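Local coordinates for N-acetylglucosamine 2-epimerase (Xylella fastidiosa, PDB 3GT5), which probably interconverts a sugar and its C2 epimer, as an isomerase of the N-acylglucosamine 2-epimerase family, at residues H147-E152 with L199-R204; E139-L144 with G154-E159; A174-C179 with A254-I259. All coordinates share one frame; numbering follows the deposited sequence. Where two conformers were deposited one is given.

Contact 1. Residues H147-E152 with L199-R204; sequences HFWDAE and LVLADR
Trp149 lays the rim of its six-membered ring against Val200 and Leu201, joining a short edge strand of the antiparallel sheet to helix 192-211 in what is, as in this family, an (alpha/alpha)6 barrel. The touching is done by the ring edge, near its plane: CZ3 of Trp149 lies 3.9 Å from CD2 of Leu201, and CH2 of Trp149 lies 4.2 Å from CG1 of Val200. A large flat side chain suits this place because the two backbones stay far apart, 10.9 Å between the CA atoms of Trp149 and Leu201. With its CG anti to the backbone N (chi1 -179°), Trp149 carries its ring about half-way across, and the branches of Val200 and Leu201 supply the rest.

Further out, Ala151 N sits over one face of the indole, 3.8 Å above its plane and offset toward the rim, where the chain turns back past the ring. Arg197 makes a cation-pi contact with Trp149 as well, and Leu201 also packs on Leu155 and Asn175.

Beside this apolar patch the link becomes polar and indirect. The CG1 methyl of Val200 stands 3.9 Å above the centre of the Arg204 guanidinium plane, while Asp203 approaches that group at its edge in a salt bridge whose hydrogen bond is weak and bent; Asp203 also pairs with Arg207. Two waters then carry the arginine to the opposite backbone. One accepts from Arg204 NE and donates to Glu152 O; the other accepts from Arg204 NH2 and donates to Ala151 O at 2.8 Å.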
loop_
_atom_site.group_PDB
_atom_site.type_symbol
_atom_site.label_atom_id
_atom_site.label_comp_id
_atom_site.label_asym_id
_atom_site.label_seq_id
_atom_site.Cartn_x
_atom_site.Cartn_y
_atom_site.Cartn_z
ATOM N N HIS A 147 -15.064 14.137 -9.792
ATOM C CA HIS A 147 -14.215 13.899 -10.963
ATOM C C HIS A 147 -13.888 12.447 -11.286
ATOM O O HIS A 147 -13.783 12.084 -12.471
ATOM C CB HIS A 147 -12.893 14.642 -10.821
ATOM C CG HIS A 147 -13.036 16.120 -10.669
ATOM N ND1 HIS A 147 -13.534 16.934 -11.671
ATOM C CD2 HIS A 147 -12.677 16.943 -9.653
ATOM C CE1 HIS A 147 -13.480 18.196 -11.267
ATOM N NE2 HIS A 147 -12.971 18.228 -10.046
ATOM N N PHE A 148 -13.639 11.630 -10.266
ATOM C CA PHE A 148 -13.076 10.316 -10.485
ATOM C C PHE A 148 -14.071 9.151 -10.499
ATOM O O PHE A 148 -13.871 8.155 -11.147
ATOM C CB PHE A 148 -12.012 10.031 -9.411
ATOM C CG PHE A 148 -10.780 10.829 -9.568
ATOM C CD1 PHE A 148 -9.670 10.304 -10.238
ATOM C CD2 PHE A 148 -10.699 12.105 -9.046
ATOM C CE1 PHE A 148 -8.537 11.022 -10.392
ATOM C CE2 PHE A 148 -9.522 12.862 -9.214
ATOM C CZ PHE A 148 -8.448 12.314 -9.881
ATOM N N TRP A 149 -15.128 9.238 -9.702
ATOM C CA TRP A 149 -16.047 8.132 -9.547
ATOM C C TRP A 149 -16.849 7.878 -10.817
ATOM O O TRP A 149 -17.370 8.817 -11.437
ATOM C CB TRP A 149 -16.983 8.427 -8.390
ATOM C CG TRP A 149 -17.959 7.358 -8.109
ATOM C CD1 TRP A 149 -19.312 7.519 -8.055
ATOM C CD2 TRP A 149 -17.705 5.982 -7.724
ATOM N NE1 TRP A 149 -19.918 6.339 -7.721
ATOM C CE2 TRP A 149 -18.955 5.378 -7.515
ATOM C CE3 TRP A 149 -16.546 5.200 -7.573
ATOM C CZ2 TRP A 149 -19.094 4.036 -7.130
ATOM C CZ3 TRP A 149 -16.686 3.870 -7.189
ATOM C CH2 TRP A 149 -17.945 3.303 -6.959
ATOM N N ASP A 150 -16.951 6.622 -11.213
ATOM C CA ASP A 150 -17.799 6.238 -12.365
ATOM C C ASP A 150 -18.855 5.257 -11.868
ATOM O O ASP A 150 -18.645 4.019 -11.848
ATOM C CB ASP A 150 -16.883 5.630 -13.433
ATOM C CG ASP A 150 -17.539 5.475 -14.804
ATOM O OD1 ASP A 150 -18.761 5.670 -14.981
ATOM O OD2 ASP A 150 -16.748 5.100 -15.688
ATOM N N ALA A 151 -20.020 5.786 -11.489
ATOM C CA ALA A 151 -21.071 4.942 -10.883
ATOM C C ALA A 151 -21.499 3.725 -11.733
ATOM O O ALA A 151 -21.811 2.662 -11.196
ATOM C CB ALA A 151 -22.299 5.816 -10.582
ATOM N N GLU A 152 -21.451 3.863 -13.052
ATOM C CA GLU A 152 -21.895 2.834 -13.984
ATOM C C GLU A 152 -21.041 1.553 -13.819
ATOM O O GLU A 152 -21.537 0.425 -13.971
ATOM C CB GLU A 152 -21.809 3.415 -15.419
ATOM C CG GLU A 152 -21.656 2.442 -16.543
ATOM C CD GLU A 152 -21.879 3.071 -17.921
ATOM O OE1 GLU A 152 -21.300 4.132 -18.236
ATOM O OE2 GLU A 152 -22.620 2.463 -18.716
ATOM N N LEU A 199 -16.538 -1.812 0.104
ATOM C CA LEU A 199 -17.106 -3.086 -0.287
ATOM C C LEU A 199 -17.426 -3.148 -1.763
ATOM O O LEU A 199 -17.210 -4.213 -2.368
ATOM C CB LEU A 199 -18.372 -3.424 0.536
ATOM C CG LEU A 199 -18.967 -4.814 0.231
ATOM C CD1 LEU A 199 -18.030 -5.956 0.626
ATOM C CD2 LEU A 199 -20.404 -4.954 0.893
ATOM N N VAL A 200 -18.012 -2.074 -2.303
ATOM C CA VAL A 200 -18.320 -1.979 -3.757
ATOM C C VAL A 200 -17.019 -2.185 -4.588
ATOM O O VAL A 200 -16.991 -3.009 -5.516
ATOM C CB VAL A 200 -18.980 -0.650 -4.164
ATOM C CG1 VAL A 200 -19.082 -0.528 -5.732
ATOM C CG2 VAL A 200 -20.379 -0.483 -3.525
ATOM N N LEU A 201 -15.968 -1.485 -4.211
ATOM C CA LEU A 201 -14.662 -1.580 -4.911
ATOM C C LEU A 201 -14.141 -3.011 -4.848
ATOM O O LEU A 201 -13.703 -3.571 -5.874
ATOM C CB LEU A 201 -13.634 -0.635 -4.295
ATOM C CG LEU A 201 -13.856 0.871 -4.362
ATOM C CD1 LEU A 201 -12.757 1.641 -3.559
ATOM C CD2 LEU A 201 -13.950 1.394 -5.820
ATOM N N ALA A 202 -14.155 -3.615 -3.651
ATOM C CA ALA A 202 -13.757 -5.039 -3.533
ATOM C C ALA A 202 -14.572 -6.003 -4.405
ATOM O O ALA A 202 -14.034 -6.871 -5.065
ATOM C CB ALA A 202 -13.775 -5.510 -2.061
ATOM N N ASP A 203 -15.880 -5.821 -4.435
ATOM C CA ASP A 203 -16.733 -6.665 -5.236
ATOM C C ASP A 203 -16.404 -6.524 -6.730
ATOM O O ASP A 203 -16.193 -7.533 -7.446
ATOM C CB ASP A 203 -18.167 -6.288 -4.991
ATOM C CG ASP A 203 -19.107 -6.984 -5.972
ATOM O OD1 ASP A 203 -19.057 -8.209 -6.068
ATOM O OD2 ASP A 203 -19.820 -6.266 -6.733
ATOM N N ARG A 204 -16.309 -5.288 -7.185
ATOM C CA ARG A 204 -16.071 -5.027 -8.618
ATOM C C ARG A 204 -14.708 -5.570 -9.044
ATOM O O ARG A 204 -14.584 -6.210 -10.099
ATOM C CB ARG A 204 -16.174 -3.545 -8.939
ATOM C CG ARG A 204 -17.551 -2.942 -8.777
ATOM C CD ARG A 204 -18.631 -3.632 -9.580
ATOM N NE ARG A 204 -19.868 -2.845 -9.415
ATOM C CZ ARG A 204 -20.710 -2.983 -8.395
ATOM N NH1 ARG A 204 -20.495 -3.916 -7.486
ATOM N NH2 ARG A 204 -21.793 -2.199 -8.290
HETATM O O HOH W 1 -21.981 0.087 -10.126
HETATM O O HOH W 2 -21.064 -1.642 -11.719
#

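Contact 2. Residues E139-L144 with G154-E159; sequences ETWCLL and GLYKDE
Segments 139-144 and 154-159 come nearest at Leu144 and Tyr156, 8.0 Å between CA atoms, a gap too wide for direct backbone contact that side chains bridge, with no hydrogen bond running directly between the segments. Helix 133-147 leads through strand 149-150 into strand 155-160, so the contact packs a helix of the (alpha/alpha)6 barrel, as in this family, against the sheet that its own chain continues into. The tyrosine ring reaches in from the strand with CG anti to its carbonyl carbon (chi1 -66°), and its CE1 comes obliquely to 3.9 Å from Leu144 CB. A leucine suits the helix side, since it offers only hydrocarbon to the ring and also packs on Leu115 of helix 112-127.

Trp141, one turn earlier, starts out away from the strand, yet its indole bends back until CZ3 stands 4.5 Å from Tyr156 OH. Between the two residues lies a water. It meets the tyrosine in the plane of the ring, 2.8 Å from Tyr156 OH, and at the same time lies over one face of the indole, 3.4 Å above its plane and toward the rim. Its bond to the backbone oxygen, Trp141 O, is long and weak.

Met178 and Met182 of helix 172-189 pack on the tyrosine, and Arg193 makes a cation-pi contact with Trp141. The hydroxyl is also hydrogen-bonded by Arg197 NH1 from helix 192-211. Tyrosine therefore does two jobs: its ring joins the apolar filling between sheet and helices, while the buried hydroxyl keeps hydrogen-bond partners in an otherwise largely apolar setting.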
loop_
_atom_site.group_PDB
_atom_site.type_symbol
_atom_site.label_atom_id
_atom_site.label_comp_id
_atom_site.label_asym_id
_atom_site.label_seq_id
_atom_site.Cartn_x
_atom_site.Cartn_y
_atom_site.Cartn_z
ATOM N N GLU A 139 -13.965 16.593 2.132
ATOM C CA GLU A 139 -13.524 17.381 0.957
ATOM C C GLU A 139 -12.933 16.453 -0.088
ATOM O O GLU A 139 -13.201 16.632 -1.281
ATOM C CB GLU A 139 -12.480 18.399 1.418
ATOM C CG GLU A 139 -11.601 19.183 0.415
ATOM C CD GLU A 139 -10.340 19.666 1.133
ATOM O OE1 GLU A 139 -9.303 18.928 1.120
ATOM O OE2 GLU A 139 -10.426 20.713 1.833
ATOM N N THR A 140 -12.163 15.444 0.368
ATOM C CA THR A 140 -11.523 14.488 -0.564
ATOM C C THR A 140 -12.597 13.575 -1.180
ATOM O O THR A 140 -12.574 13.328 -2.382
ATOM C CB THR A 140 -10.451 13.673 0.159
ATOM O OG1 THR A 140 -9.528 14.572 0.785
ATOM C CG2 THR A 140 -9.689 12.733 -0.826
ATOM N N TRP A 141 -13.545 13.113 -0.375
ATOM C CA TRP A 141 -14.688 12.333 -0.896
ATOM C C TRP A 141 -15.412 13.150 -2.011
ATOM O O TRP A 141 -15.725 12.632 -3.105
ATOM C CB TRP A 141 -15.658 11.988 0.244
ATOM C CG TRP A 141 -16.935 11.340 -0.217
ATOM C CD1 TRP A 141 -18.073 11.994 -0.625
ATOM C CD2 TRP A 141 -17.210 9.950 -0.364
ATOM N NE1 TRP A 141 -19.018 11.098 -0.991
ATOM C CE2 TRP A 141 -18.529 9.836 -0.829
ATOM C CE3 TRP A 141 -16.491 8.767 -0.089
ATOM C CZ2 TRP A 141 -19.134 8.610 -1.077
ATOM C CZ3 TRP A 141 -17.098 7.563 -0.326
ATOM C CH2 TRP A 141 -18.410 7.484 -0.804
ATOM N N CYS A 142 -15.697 14.412 -1.725
ATOM C CA CYS A 142 -16.418 15.249 -2.691
ATOM C C CYS A 142 -15.652 15.411 -3.993
ATOM O O CYS A 142 -16.247 15.292 -5.065
ATOM C CB CYS A 142 -16.771 16.590 -2.102
ATOM S SG CYS A 142 -18.076 16.426 -0.906
ATOM N N LEU A 143 -14.336 15.621 -3.885
ATOM C CA LEU A 143 -13.462 15.751 -5.046
ATOM C C LEU A 143 -13.456 14.468 -5.894
ATOM O O LEU A 143 -13.587 14.544 -7.140
ATOM C CB LEU A 143 -12.032 16.072 -4.594
ATOM C CG LEU A 143 -11.095 16.382 -5.768
ATOM C CD1 LEU A 143 -11.243 17.822 -6.261
ATOM C CD2 LEU A 143 -9.643 16.028 -5.351
ATOM N N LEU A 144 -13.332 13.313 -5.229
ATOM C CA LEU A 144 -13.425 11.999 -5.868
ATOM C C LEU A 144 -14.783 11.800 -6.540
ATOM O O LEU A 144 -14.863 11.303 -7.668
ATOM C CB LEU A 144 -13.121 10.889 -4.837
ATOM C CG LEU A 144 -11.644 10.824 -4.444
ATOM C CD1 LEU A 144 -11.536 9.988 -3.156
ATOM C CD2 LEU A 144 -10.845 10.212 -5.583
ATOM N N GLY A 154 -18.893 1.197 -10.935
ATOM C CA GLY A 154 -18.589 1.000 -9.508
ATOM C C GLY A 154 -17.104 1.086 -9.164
ATOM O O GLY A 154 -16.634 0.458 -8.195
ATOM N N LEU A 155 -16.379 1.828 -9.998
ATOM C CA LEU A 155 -14.927 2.039 -9.880
ATOM C C LEU A 155 -14.463 3.460 -10.225
ATOM O O LEU A 155 -15.119 4.164 -11.013
ATOM C CB LEU A 155 -14.212 1.042 -10.809
ATOM C CG LEU A 155 -14.410 -0.422 -10.491
ATOM C CD1 LEU A 155 -14.026 -1.316 -11.677
ATOM C CD2 LEU A 155 -13.620 -0.772 -9.232
ATOM N N TYR A 156 -13.296 3.874 -9.697
ATOM C CA TYR A 156 -12.716 5.160 -9.969
ATOM C C TYR A 156 -11.862 5.091 -11.232
ATOM O O TYR A 156 -11.140 4.092 -11.473
ATOM C CB TYR A 156 -11.837 5.643 -8.790
ATOM C CG TYR A 156 -12.638 5.929 -7.534
ATOM C CD1 TYR A 156 -13.281 7.155 -7.342
ATOM C CD2 TYR A 156 -12.779 4.967 -6.548
ATOM C CE1 TYR A 156 -14.048 7.382 -6.202
ATOM C CE2 TYR A 156 -13.516 5.211 -5.411
ATOM C CZ TYR A 156 -14.124 6.403 -5.239
ATOM O OH TYR A 156 -14.841 6.584 -4.086
ATOM N N LYS A 157 -11.931 6.173 -11.995
ATOM C CA LYS A 157 -11.002 6.434 -13.100
ATOM C C LYS A 157 -9.624 6.742 -12.554
ATOM O O LYS A 157 -9.482 7.113 -11.389
ATOM C CB LYS A 157 -11.522 7.603 -13.936
ATOM C CG LYS A 157 -12.931 7.328 -14.466
ATOM C CD LYS A 157 -13.407 8.368 -15.474
ATOM C CE LYS A 157 -13.466 9.749 -14.875
ATOM N NZ LYS A 157 -14.455 10.589 -15.606
ATOM N N ASP A 158 -8.600 6.630 -13.386
ATOM C CA ASP A 158 -7.232 6.687 -12.841
ATOM C C ASP A 158 -6.517 8.027 -12.853
ATOM O O ASP A 158 -5.847 8.388 -11.895
ATOM C CB ASP A 158 -6.370 5.686 -13.565
ATOM C CG ASP A 158 -5.496 4.912 -12.622
ATOM O OD1 ASP A 158 -4.284 5.245 -12.563
ATOM O OD2 ASP A 158 -6.023 3.972 -11.959
ATOM N N GLU A 159 -6.557 8.743 -13.973
ATOM C CA GLU A 159 -5.570 9.784 -14.189
ATOM C C GLU A 159 -6.163 10.926 -15.030
ATOM O O GLU A 159 -6.708 10.659 -16.074
ATOM C CB GLU A 159 -4.344 9.224 -14.915
ATOM C CG GLU A 159 -3.238 10.273 -15.163
ATOM C CD GLU A 159 -2.194 9.831 -16.163
ATOM O OE1 GLU A 159 -1.877 8.615 -16.198
ATOM O OE2 GLU A 159 -1.661 10.725 -16.882
HETATM O O HOH W 3 -15.666 9.187 -3.455
#

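Contact 3. Residues A174-C179 with A254-I259; sequences ANMHMC and AKLLLI
Leu256 projects from helix 247-263 at helix 172-189 and is the one residue of segment 254-259 that touches segment 174-179. Its CB points toward the facing segment, nearest at Cys179, 7.6 Å from Leu256 between CA atoms. From CB the chain turns to put CG anti to the carbonyl carbon (chi1 -65°), and the fork at CG sends CD1 into the angle between Met176 and Cys179, one turn apart on the facing helix. That single methyl meets three things: the backbone oxygen Met176 O at 3.5 Å, Met176 CG at 3.9 Å, and Cys179 SG at 4.2 Å. The leucine and methionine side chains cross at about a right angle.

Cysteine is short and sits where the two segments are nearest; methionine is long, and past CG it bends at chi3 so that its CE lies 3.4 Å above the ring plane of His177, toward the rim. Met176 also packs on His249, Glu252 and Trp253 of the facing helix. The centre of the contact lies about 9 Å from the centre of the chain, consistent with two neighbouring helices of the inner ring of an (alpha/alpha)6 barrel.

With no hydrogen bond or ion pair across it, the contact rests on dispersion between methyl, methylene and sulfur; the Met176 carbonyl is touched by a methyl rather than bonded by it, so shape and burial hold these helices together.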
loop_
_atom_site.group_PDB
_atom_site.type_symbol
_atom_site.label_atom_id
_atom_site.label_comp_id
_atom_site.label_asym_id
_atom_site.label_seq_id
_atom_site.Cartn_x
_atom_site.Cartn_y
_atom_site.Cartn_z
ATOM N N ALA A 174 -5.078 1.801 -8.189
ATOM C CA ALA A 174 -5.658 2.943 -7.473
ATOM C C ALA A 174 -6.962 2.540 -6.731
ATOM O O ALA A 174 -7.210 3.019 -5.625
ATOM C CB ALA A 174 -5.880 4.148 -8.414
ATOM N N ASN A 175 -7.768 1.652 -7.316
ATOM C CA ASN A 175 -8.999 1.183 -6.698
ATOM C C ASN A 175 -8.729 0.319 -5.481
ATOM O O ASN A 175 -9.454 0.355 -4.483
ATOM C CB ASN A 175 -9.851 0.495 -7.765
ATOM C CG ASN A 175 -10.550 1.514 -8.637
ATOM O OD1 ASN A 175 -11.529 2.111 -8.207
ATOM N ND2 ASN A 175 -10.024 1.761 -9.866
ATOM N N MET A 176 -7.671 -0.489 -5.560
ATOM C CA MET A 176 -7.211 -1.315 -4.431
ATOM C C MET A 176 -6.771 -0.445 -3.243
ATOM O O MET A 176 -7.219 -0.661 -2.095
ATOM C CB MET A 176 -6.048 -2.213 -4.878
ATOM C CG MET A 176 -5.611 -3.265 -3.865
ATOM S SD MET A 176 -3.993 -4.123 -4.328
ATOM C CE MET A 176 -2.994 -2.683 -4.226
ATOM N N HIS A 177 -5.937 0.568 -3.518
ATOM C CA HIS A 177 -5.533 1.488 -2.465
ATOM C C HIS A 177 -6.685 2.332 -1.984
ATOM O O HIS A 177 -6.697 2.718 -0.822
ATOM C CB HIS A 177 -4.314 2.293 -2.854
ATOM C CG HIS A 177 -3.088 1.443 -2.924
ATOM N ND1 HIS A 177 -2.531 0.877 -1.795
ATOM C CD2 HIS A 177 -2.351 1.005 -3.974
ATOM C CE1 HIS A 177 -1.486 0.145 -2.150
ATOM N NE2 HIS A 177 -1.351 0.218 -3.461
ATOM N N MET A 178 -7.626 2.656 -2.869
ATOM C CA MET A 178 -8.814 3.394 -2.442
ATOM C C MET A 178 -9.692 2.530 -1.517
ATOM O O MET A 178 -10.253 3.046 -0.574
ATOM C CB MET A 178 -9.623 3.944 -3.632
ATOM C CG MET A 178 -10.645 5.044 -3.233
ATOM S SD MET A 178 -9.932 6.536 -2.499
ATOM C CE MET A 178 -9.236 7.190 -4.021
ATOM N N CYS A 179 -9.796 1.225 -1.759
ATOM C CA CYS A 179 -10.538 0.326 -0.854
ATOM C C CYS A 179 -9.885 0.372 0.535
ATOM O O CYS A 179 -10.568 0.560 1.557
ATOM C CB CYS A 179 -10.612 -1.101 -1.424
ATOM S SG CYS A 179 -11.301 -2.341 -0.350
ATOM N N ALA A 254 -6.513 -10.160 -0.671
ATOM C CA ALA A 254 -6.942 -11.150 0.302
ATOM C C ALA A 254 -6.999 -10.524 1.704
ATOM O O ALA A 254 -7.980 -10.730 2.459
ATOM C CB ALA A 254 -6.053 -12.377 0.296
ATOM N N LYS A 255 -5.987 -9.736 2.036
ATOM C CA LYS A 255 -5.950 -9.001 3.303
ATOM C C LYS A 255 -7.107 -8.001 3.414
ATOM O O LYS A 255 -7.811 -7.942 4.441
ATOM C CB LYS A 255 -4.607 -8.298 3.437
ATOM C CG LYS A 255 -4.372 -7.554 4.770
ATOM C CD LYS A 255 -3.291 -6.475 4.687
ATOM C CE LYS A 255 -3.734 -5.285 3.890
ATOM N NZ LYS A 255 -2.614 -4.444 3.585
ATOM N N LEU A 256 -7.305 -7.205 2.372
ATOM C CA LEU A 256 -8.395 -6.231 2.396
ATOM C C LEU A 256 -9.766 -6.895 2.527
ATOM O O LEU A 256 -10.649 -6.383 3.249
ATOM C CB LEU A 256 -8.356 -5.339 1.156
ATOM C CG LEU A 256 -7.151 -4.429 1.011
ATOM C CD1 LEU A 256 -7.297 -3.733 -0.353
ATOM C CD2 LEU A 256 -6.952 -3.373 2.188
ATOM N N LEU A 257 -9.977 -8.032 1.858
ATOM C CA LEU A 257 -11.245 -8.772 1.980
ATOM C C LEU A 257 -11.439 -9.298 3.408
ATOM O O LEU A 257 -12.585 -9.358 3.913
ATOM C CB LEU A 257 -11.273 -9.960 1.013
ATOM C CG LEU A 257 -11.255 -9.613 -0.458
ATOM C CD1 LEU A 257 -11.206 -10.899 -1.336
ATOM C CD2 LEU A 257 -12.474 -8.764 -0.858
ATOM N N LEU A 258 -10.352 -9.706 4.064
ATOM C CA LEU A 258 -10.446 -10.183 5.452
ATOM C C LEU A 258 -10.650 -9.017 6.459
ATOM O O LEU A 258 -11.262 -9.212 7.509
ATOM C CB LEU A 258 -9.234 -11.037 5.857
ATOM C CG LEU A 258 -9.366 -12.536 5.556
ATOM C CD1 LEU A 258 -10.308 -13.305 6.543
ATOM C CD2 LEU A 258 -9.804 -12.782 4.160
ATOM N N ILE A 259 -10.188 -7.840 6.127
ATOM C CA ILE A 259 -10.499 -6.644 6.943
ATOM C C ILE A 259 -11.987 -6.298 6.724
ATOM O O ILE A 259 -12.698 -6.022 7.678
ATOM C CB ILE A 259 -9.604 -5.465 6.602
ATOM C CG1 ILE A 259 -8.141 -5.791 6.963
ATOM C CG2 ILE A 259 -10.073 -4.192 7.375
ATOM C CD1 ILE A 259 -7.126 -4.787 6.473
#

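The three contacts form a patch running from the sheet at one end of the helical barrel into its interior. Contacts 1 and 2 have centres 9 Å apart and share the sheet, where strands 149-150 and 155-160 are antiparallel neighbours; Trp149 N probably hydrogen-bonds to Leu144 O. The centre of contact 3 is about 13 Å from that of contact 1 and 16 Å from that of contact 2. Consecutive helices 172-189 and 192-211 tie it to contact 1 through Leu201, while Asn175 OD1 takes Tyr156 N from contact 2. Contact 1 interleaves with both others along the chain, whereas contact 2 closes before contact 3 opens, so segments well apart in sequence join the sheet to the helices of one barrel.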